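Local coordinates for 4-hydroxybutyrate coenzyme A transferase (Shewanella oneidensis, PDB 2OAS), which binds coenzyme A and probably transfers it between carboxylic acids, from an acyl-CoA thioester to an acceptor such as acetate or 4-hydroxybutyrate, at residues 11-16 / 35-40; 53-58 / 78-83; 70-75 / 82-87. All coordinates share one frame; numbering follows the deposited sequence.

Contact 1: residues 11-16 / 35-40; sequences EAVSLI and LDALAK
V13 and L38 carry this contact, in which residues 11-16, on and beyond helix 9-13, pack against helix 32-41 mainly through aliphatic side chains. The backbones come close, with V13 CA 6.0 Å from L38 CA, consistent with the short side chains of V13 and A37 meeting directly. The two branches of V13 divide the work. CG1 stands anti to the backbone N (chi1 178°), beside the carbonyl carbon, and lies over the base of L38, 3.7 Å from L38 CA, while also meeting the tip of the same residue at 3.4 Å from L38 CD1. CG2 stands beside the backbone N instead and reaches back one residue along the partner helix, 3.8 Å from A37 CB. A37 offers a single methyl directed at the opposing segment, and the valine fork therefore straddles neighbouring positions of one helical turn.

L38 meets V13 crosswise, the two side chains running at about a right angle. CD1 is the branch of L38 that serves both partners: besides V13 CG1 it touches I16 CD1, 3.8 Å away. I16 also crosses L38 at about a right angle and touches it with the far end of its longer branch. A type I turn from V13 to I16, closed by the bond from I16 N to V13 O, brings both residues to the same helix.

The parallel sheet of the N-terminal domain is in contact with the same residues: L22 of strand 21-24 touches both I16 and L38, and I147 of strand 145-150 touches I16. With every touching residue buried and every touching group a hydrocarbon, the contact depends on shape and on the exclusion of water, and it has no polar pair to fix its direction.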
# COMPACT_ATOMS: atom_id res chain seq x y z
N GLU A 11 34.57 -6.57 -26.41
CA GLU A 11 34.57 -5.41 -27.30
C GLU A 11 33.31 -4.57 -27.09
O GLU A 11 33.35 -3.34 -27.13
CB GLU A 11 34.68 -5.88 -28.74
CG GLU A 11 34.80 -4.76 -29.72
CD GLU A 11 34.98 -5.27 -31.14
OE1 GLU A 11 34.85 -4.44 -32.07
OE2 GLU A 11 35.24 -6.48 -31.31
N ALA A 12 32.20 -5.25 -26.85
CA ALA A 12 30.94 -4.57 -26.61
C ALA A 12 30.95 -3.84 -25.29
O ALA A 12 30.55 -2.68 -25.19
CB ALA A 12 29.80 -5.60 -26.63
N VAL A 13 31.43 -4.52 -24.25
CA VAL A 13 31.46 -3.92 -22.93
C VAL A 13 32.45 -2.76 -22.83
O VAL A 13 32.30 -1.89 -21.99
CB VAL A 13 31.81 -4.98 -21.90
CG1 VAL A 13 31.90 -4.35 -20.53
CG2 VAL A 13 30.76 -6.04 -21.89
N SER A 14 33.45 -2.76 -23.70
CA SER A 14 34.47 -1.71 -23.70
C SER A 14 33.95 -0.28 -23.68
O SER A 14 34.56 0.58 -23.06
CB SER A 14 35.40 -1.90 -24.89
OG SER A 14 36.26 -2.99 -24.65
N LEU A 15 32.85 -0.04 -24.38
CA LEU A 15 32.28 1.31 -24.43
C LEU A 15 31.98 1.82 -23.03
O LEU A 15 32.02 3.02 -22.78
CB LEU A 15 31.01 1.32 -25.28
CG LEU A 15 31.17 1.20 -26.80
CD1 LEU A 15 31.90 -0.08 -27.16
CD2 LEU A 15 29.78 1.22 -27.46
N ILE A 16 31.67 0.92 -22.10
CA ILE A 16 31.38 1.36 -20.74
C ILE A 16 32.61 2.06 -20.19
O ILE A 16 33.72 1.54 -20.30
CB ILE A 16 31.01 0.17 -19.82
CG1 ILE A 16 29.74 -0.52 -20.35
CG2 ILE A 16 30.81 0.67 -18.39
CD1 ILE A 16 29.25 -1.69 -19.52
N LEU A 35 27.72 -9.64 -19.09
CA LEU A 35 28.10 -9.37 -17.71
C LEU A 35 29.41 -10.07 -17.35
O LEU A 35 30.16 -9.57 -16.52
CB LEU A 35 26.96 -9.75 -16.75
CG LEU A 35 25.67 -8.89 -16.73
CD1 LEU A 35 24.69 -9.48 -15.75
CD2 LEU A 35 25.96 -7.44 -16.35
N ASP A 36 29.70 -11.22 -17.96
CA ASP A 36 30.95 -11.91 -17.66
C ASP A 36 32.10 -11.12 -18.27
O ASP A 36 33.18 -11.08 -17.70
CB ASP A 36 30.96 -13.35 -18.20
CG ASP A 36 30.14 -14.30 -17.34
OD1 ASP A 36 29.68 -13.89 -16.25
OD2 ASP A 36 29.94 -15.46 -17.75
N ALA A 37 31.86 -10.49 -19.41
CA ALA A 37 32.93 -9.71 -20.02
C ALA A 37 33.18 -8.45 -19.18
O ALA A 37 34.30 -7.95 -19.12
CB ALA A 37 32.56 -9.33 -21.44
N LEU A 38 32.13 -7.96 -18.53
CA LEU A 38 32.23 -6.77 -17.70
C LEU A 38 32.94 -7.13 -16.40
O LEU A 38 33.48 -6.26 -15.72
CB LEU A 38 30.83 -6.22 -17.40
CG LEU A 38 30.70 -5.00 -16.51
CD1 LEU A 38 31.41 -3.82 -17.16
CD2 LEU A 38 29.23 -4.68 -16.29
N ALA A 39 32.93 -8.41 -16.07
CA ALA A 39 33.57 -8.90 -14.85
C ALA A 39 35.06 -8.63 -14.95
O ALA A 39 35.76 -8.55 -13.94
CB ALA A 39 33.32 -10.40 -14.67
N LYS A 40 35.54 -8.51 -16.18
CA LYS A 40 36.95 -8.23 -16.40
C LYS A 40 37.21 -6.78 -16.78
O LYS A 40 38.03 -6.12 -16.14
CB LYS A 40 37.51 -9.17 -17.48
CG LYS A 40 37.94 -10.51 -16.90
CD LYS A 40 37.01 -11.63 -17.30
CE LYS A 40 37.22 -11.97 -18.77
NZ LYS A 40 36.48 -13.21 -19.14

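Contact 2: residues 53-58 / 78-83; sequences LHTEGA and GVPTRP
H54 and G78 bring the two backbones nearest, with 5.2 Å between H54 CA and G78 CA, and the chains then spread to 7.0 Å between A58 CA and P80 CA. At the close end the imidazole of H54 inclines obliquely to the glycine, its CD2 lying 4.2 Å from G78 CA. At the wider end T55 CG2 meets the ring of P80 at CG, 3.7 Å away, the two side chains crossing obliquely. T55 chi1 (-176°) puts this methyl between the backbone N and the carbonyl carbon and turns OG1 to the carbonyl side, where T30 holds it in a hydrogen bond.

Both segments follow parallel strands, residues 53-58 as a loop after strand 48-52 and residues 78-83 as a loop that comes after strand 70-74 and runs into helix 82-86, the usual place for binding loops in an open alpha/beta sheet. Here the side chain of H54 comes within about 7 Å of bound coenzyme A.

The second loop is braced from within: G78 N donates to T81 OG1 (2.7 Å), and G78 O accepts from both T81 N and R82 N. The R82 guanidinium lays one face over the G78-V79 peptide, with V79 N above its centre, while its NE donates to Y326 O.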
# COMPACT_ATOMS: atom_id res chain seq x y z
N LEU A 53 17.43 -5.79 -10.75
CA LEU A 53 16.32 -6.43 -10.05
C LEU A 53 16.91 -7.81 -9.77
O LEU A 53 18.13 -7.96 -9.64
CB LEU A 53 15.10 -6.52 -10.97
CG LEU A 53 14.04 -5.41 -10.96
CD1 LEU A 53 14.65 -4.04 -10.77
CD2 LEU A 53 13.26 -5.46 -12.25
N HIS A 54 16.06 -8.82 -9.70
CA HIS A 54 16.52 -10.17 -9.45
C HIS A 54 17.35 -10.59 -10.67
O HIS A 54 16.89 -10.48 -11.81
CB HIS A 54 15.32 -11.11 -9.24
CG HIS A 54 15.70 -12.49 -8.80
ND1 HIS A 54 16.32 -13.39 -9.65
CD2 HIS A 54 15.58 -13.12 -7.61
CE1 HIS A 54 16.58 -14.50 -8.99
NE2 HIS A 54 16.14 -14.36 -7.75
N THR A 55 18.57 -11.05 -10.45
CA THR A 55 19.42 -11.46 -11.57
C THR A 55 19.72 -12.95 -11.54
O THR A 55 19.61 -13.59 -10.49
CB THR A 55 20.74 -10.67 -11.57
OG1 THR A 55 21.50 -11.04 -12.72
CG2 THR A 55 21.57 -11.01 -10.32
N GLU A 56 20.09 -13.51 -12.68
CA GLU A 56 20.39 -14.94 -12.76
C GLU A 56 21.72 -15.20 -13.45
O GLU A 56 21.98 -14.65 -14.52
CB GLU A 56 19.28 -15.66 -13.54
CG GLU A 56 17.88 -15.53 -12.93
CD GLU A 56 17.48 -16.73 -12.10
OE1 GLU A 56 16.42 -16.67 -11.43
OE2 GLU A 56 18.22 -17.74 -12.11
N GLY A 57 22.56 -16.03 -12.84
CA GLY A 57 23.85 -16.35 -13.43
C GLY A 57 24.85 -15.20 -13.53
O GLY A 57 25.71 -15.22 -14.40
N ALA A 58 24.74 -14.22 -12.65
CA ALA A 58 25.67 -13.09 -12.68
C ALA A 58 26.57 -13.08 -11.45
O ALA A 58 27.02 -12.02 -11.01
CB ALA A 58 24.89 -11.78 -12.76
N GLY A 78 19.02 -10.91 -4.84
CA GLY A 78 19.09 -12.25 -5.39
C GLY A 78 20.18 -13.07 -4.73
O GLY A 78 20.85 -12.61 -3.80
N VAL A 79 20.36 -14.29 -5.21
CA VAL A 79 21.37 -15.20 -4.67
C VAL A 79 22.79 -14.62 -4.65
O VAL A 79 23.48 -14.71 -3.64
CB VAL A 79 21.40 -16.54 -5.47
CG1 VAL A 79 22.47 -17.46 -4.90
CG2 VAL A 79 20.03 -17.21 -5.42
N PRO A 80 23.23 -14.02 -5.76
CA PRO A 80 24.58 -13.44 -5.82
C PRO A 80 24.75 -12.10 -5.11
O PRO A 80 25.86 -11.62 -4.96
CB PRO A 80 24.82 -13.31 -7.32
CG PRO A 80 23.46 -12.92 -7.82
CD PRO A 80 22.56 -13.90 -7.07
N THR A 81 23.65 -11.49 -4.68
CA THR A 81 23.74 -10.20 -4.03
C THR A 81 23.47 -10.21 -2.52
O THR A 81 23.97 -9.35 -1.81
CB THR A 81 22.79 -9.19 -4.69
OG1 THR A 81 21.49 -9.78 -4.83
CG2 THR A 81 23.32 -8.79 -6.07
N ARG A 82 22.70 -11.19 -2.04
CA ARG A 82 22.38 -11.28 -0.62
C ARG A 82 23.60 -11.18 0.29
O ARG A 82 23.60 -10.39 1.25
CB ARG A 82 21.66 -12.60 -0.32
CG ARG A 82 20.23 -12.65 -0.81
CD ARG A 82 19.66 -14.05 -0.76
NE ARG A 82 18.58 -14.18 -1.74
CZ ARG A 82 18.23 -15.31 -2.34
NH1 ARG A 82 18.86 -16.44 -2.05
NH2 ARG A 82 17.25 -15.29 -3.25
N PRO A 83 24.64 -11.97 0.02
CA PRO A 83 25.83 -11.90 0.88
C PRO A 83 26.46 -10.52 0.86
O PRO A 83 27.02 -10.07 1.87
CB PRO A 83 26.74 -12.97 0.29
CG PRO A 83 26.38 -12.93 -1.17
CD PRO A 83 24.87 -12.88 -1.11

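Contact 3: residues 70-75 / 82-87; sequences LRHRCF and RPLLQS
H72 and L84 meet across the first half of a beta-alpha-beta unit, in which strand 70-74 passes through helix 82-86 to strand 91-92 at the edge of the parallel sheet. Both side chains leave their backbones toward the opposite segment and cross obliquely. L84 comes in with one branch, CD2, which sits 3.6 Å from H72 ND1 and a little farther, 4.0 Å, from H72 CE1; the methyl is thus placed by the ND1-CE1 side of the imidazole, on an oblique approach to the ring. With chi1 at -61°, H72 CG stands beside its backbone N and anti to the carbonyl carbon, the rotation that carries this side of the ring to L84 CD2. Q52 of strand 48-52 and L61 of a loop also touch H72.

Two residues along the strand, C74 again directs its side chain at the helix and faces the next helical residue, L85. This pair is looser. The L85 side chain starts out alongside the strand, not at it, and only its end comes nearer. The nearest CA atoms across the contact, of H72 and L84, are 8.5 Å apart, so the two segments meet through their side chains. R73, on the other face of the strand, forms a salt bridge with E399 of the second subunit. In the C74-L85 pair, the SG of C74 lies 4.5 Å from CD1 of L85.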
# COMPACT_ATOMS: atom_id res chain seq x y z
N LEU A 70 33.21 -1.81 -9.03
CA LEU A 70 31.78 -1.84 -9.28
C LEU A 70 31.01 -2.13 -8.00
O LEU A 70 31.50 -2.83 -7.13
CB LEU A 70 31.49 -2.92 -10.32
CG LEU A 70 30.04 -3.39 -10.52
CD1 LEU A 70 29.12 -2.20 -10.61
CD2 LEU A 70 29.96 -4.21 -11.78
N ARG A 71 29.81 -1.57 -7.88
CA ARG A 71 28.98 -1.79 -6.72
C ARG A 71 27.57 -2.05 -7.21
O ARG A 71 27.12 -1.40 -8.15
CB ARG A 71 29.01 -0.56 -5.79
CG ARG A 71 27.96 -0.57 -4.66
CD ARG A 71 28.14 0.59 -3.66
NE ARG A 71 28.95 0.19 -2.51
CZ ARG A 71 28.46 -0.13 -1.31
NH1 ARG A 71 27.15 -0.09 -1.09
NH2 ARG A 71 29.28 -0.53 -0.35
N HIS A 72 26.88 -3.01 -6.61
CA HIS A 72 25.52 -3.35 -6.99
C HIS A 72 24.48 -2.49 -6.26
O HIS A 72 24.60 -2.28 -5.06
CB HIS A 72 25.24 -4.83 -6.70
CG HIS A 72 26.12 -5.77 -7.46
ND1 HIS A 72 27.33 -6.21 -6.98
CD2 HIS A 72 26.00 -6.31 -8.70
CE1 HIS A 72 27.92 -6.97 -7.88
NE2 HIS A 72 27.13 -7.04 -8.94
N ARG A 73 23.48 -2.00 -7.00
CA ARG A 73 22.39 -1.19 -6.43
C ARG A 73 21.12 -1.98 -6.75
O ARG A 73 20.61 -1.92 -7.86
CB ARG A 73 22.33 0.20 -7.08
CG ARG A 73 21.46 1.21 -6.33
CD ARG A 73 21.65 2.61 -6.91
NE ARG A 73 20.78 3.62 -6.32
CZ ARG A 73 20.98 4.20 -5.13
NH1 ARG A 73 22.03 3.86 -4.39
NH2 ARG A 73 20.15 5.14 -4.71
N CYS A 74 20.62 -2.71 -5.76
CA CYS A 74 19.47 -3.57 -5.96
C CYS A 74 18.10 -3.07 -5.58
O CYS A 74 17.88 -2.60 -4.46
CB CYS A 74 19.70 -4.89 -5.23
SG CYS A 74 21.29 -5.63 -5.55
N PHE A 75 17.17 -3.21 -6.51
CA PHE A 75 15.78 -2.85 -6.28
C PHE A 75 15.14 -4.13 -5.79
O PHE A 75 14.02 -4.13 -5.28
CB PHE A 75 15.12 -2.41 -7.59
CG PHE A 75 15.61 -1.08 -8.08
CD1 PHE A 75 16.02 -0.91 -9.39
CD2 PHE A 75 15.64 0.01 -7.22
CE1 PHE A 75 16.47 0.32 -9.84
CE2 PHE A 75 16.10 1.25 -7.66
CZ PHE A 75 16.51 1.41 -8.98
N ARG A 82 22.70 -11.19 -2.04
CA ARG A 82 22.38 -11.28 -0.62
C ARG A 82 23.60 -11.18 0.29
O ARG A 82 23.60 -10.39 1.25
CB ARG A 82 21.66 -12.60 -0.32
CG ARG A 82 20.23 -12.65 -0.81
CD ARG A 82 19.66 -14.05 -0.76
NE ARG A 82 18.58 -14.18 -1.74
CZ ARG A 82 18.23 -15.31 -2.34
NH1 ARG A 82 18.86 -16.44 -2.05
NH2 ARG A 82 17.25 -15.29 -3.25
N PRO A 83 24.64 -11.97 0.02
CA PRO A 83 25.83 -11.90 0.88
C PRO A 83 26.46 -10.52 0.86
O PRO A 83 27.02 -10.07 1.87
CB PRO A 83 26.74 -12.97 0.29
CG PRO A 83 26.38 -12.93 -1.17
CD PRO A 83 24.87 -12.88 -1.11
N LEU A 84 26.37 -9.84 -0.28
CA LEU A 84 26.93 -8.51 -0.41
C LEU A 84 26.06 -7.48 0.31
O LEU A 84 26.57 -6.55 0.93
CB LEU A 84 27.10 -8.13 -1.88
CG LEU A 84 28.46 -8.41 -2.55
CD1 LEU A 84 28.88 -9.85 -2.34
CD2 LEU A 84 28.36 -8.08 -4.04
N LEU A 85 24.75 -7.64 0.23
CA LEU A 85 23.86 -6.70 0.90
C LEU A 85 24.02 -6.82 2.42
O LEU A 85 24.18 -5.83 3.13
CB LEU A 85 22.40 -6.96 0.49
CG LEU A 85 22.07 -6.58 -0.95
CD1 LEU A 85 20.74 -7.18 -1.38
CD2 LEU A 85 22.05 -5.07 -1.07
N GLN A 86 24.00 -8.06 2.90
CA GLN A 86 24.14 -8.35 4.32
C GLN A 86 25.50 -7.91 4.83
O GLN A 86 25.65 -7.54 5.99
CB GLN A 86 23.93 -9.86 4.58
CG GLN A 86 22.52 -10.36 4.17
CD GLN A 86 22.29 -11.85 4.44
OE1 GLN A 86 23.11 -12.70 4.10
NE2 GLN A 86 21.14 -12.16 5.05
N SER A 87 26.50 -7.94 3.96
CA SER A 87 27.85 -7.53 4.35
C SER A 87 28.07 -6.04 4.11
O SER A 87 29.18 -5.54 4.27
CB SER A 87 28.89 -8.34 3.57
OG SER A 87 28.74 -8.15 2.17

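All three contacts lie in the N-terminal alpha/beta part of the chain, at different distances from bound coenzyme A. Contact 1 is remote from the annotated sites, its centre 18 Å from that of contact 2, yet the two touch where L35 CD1 packs on A58 CB at 3.8 Å. Contacts 2 and 3 share R82 and P83, and their centres are 9 Å apart; T81 CG2 rests on C74 SG (3.8 Å), and L53 CD1 on F75 CB (3.6 Å). Contact 2 lies nearest the site: the H54 side chain is about 7 Å from bound coenzyme A, against about 12 Å for the L85 side chain of contact 3. The H54 side chain is also about 9 Å from that of E233, which binds coenzyme A covalently.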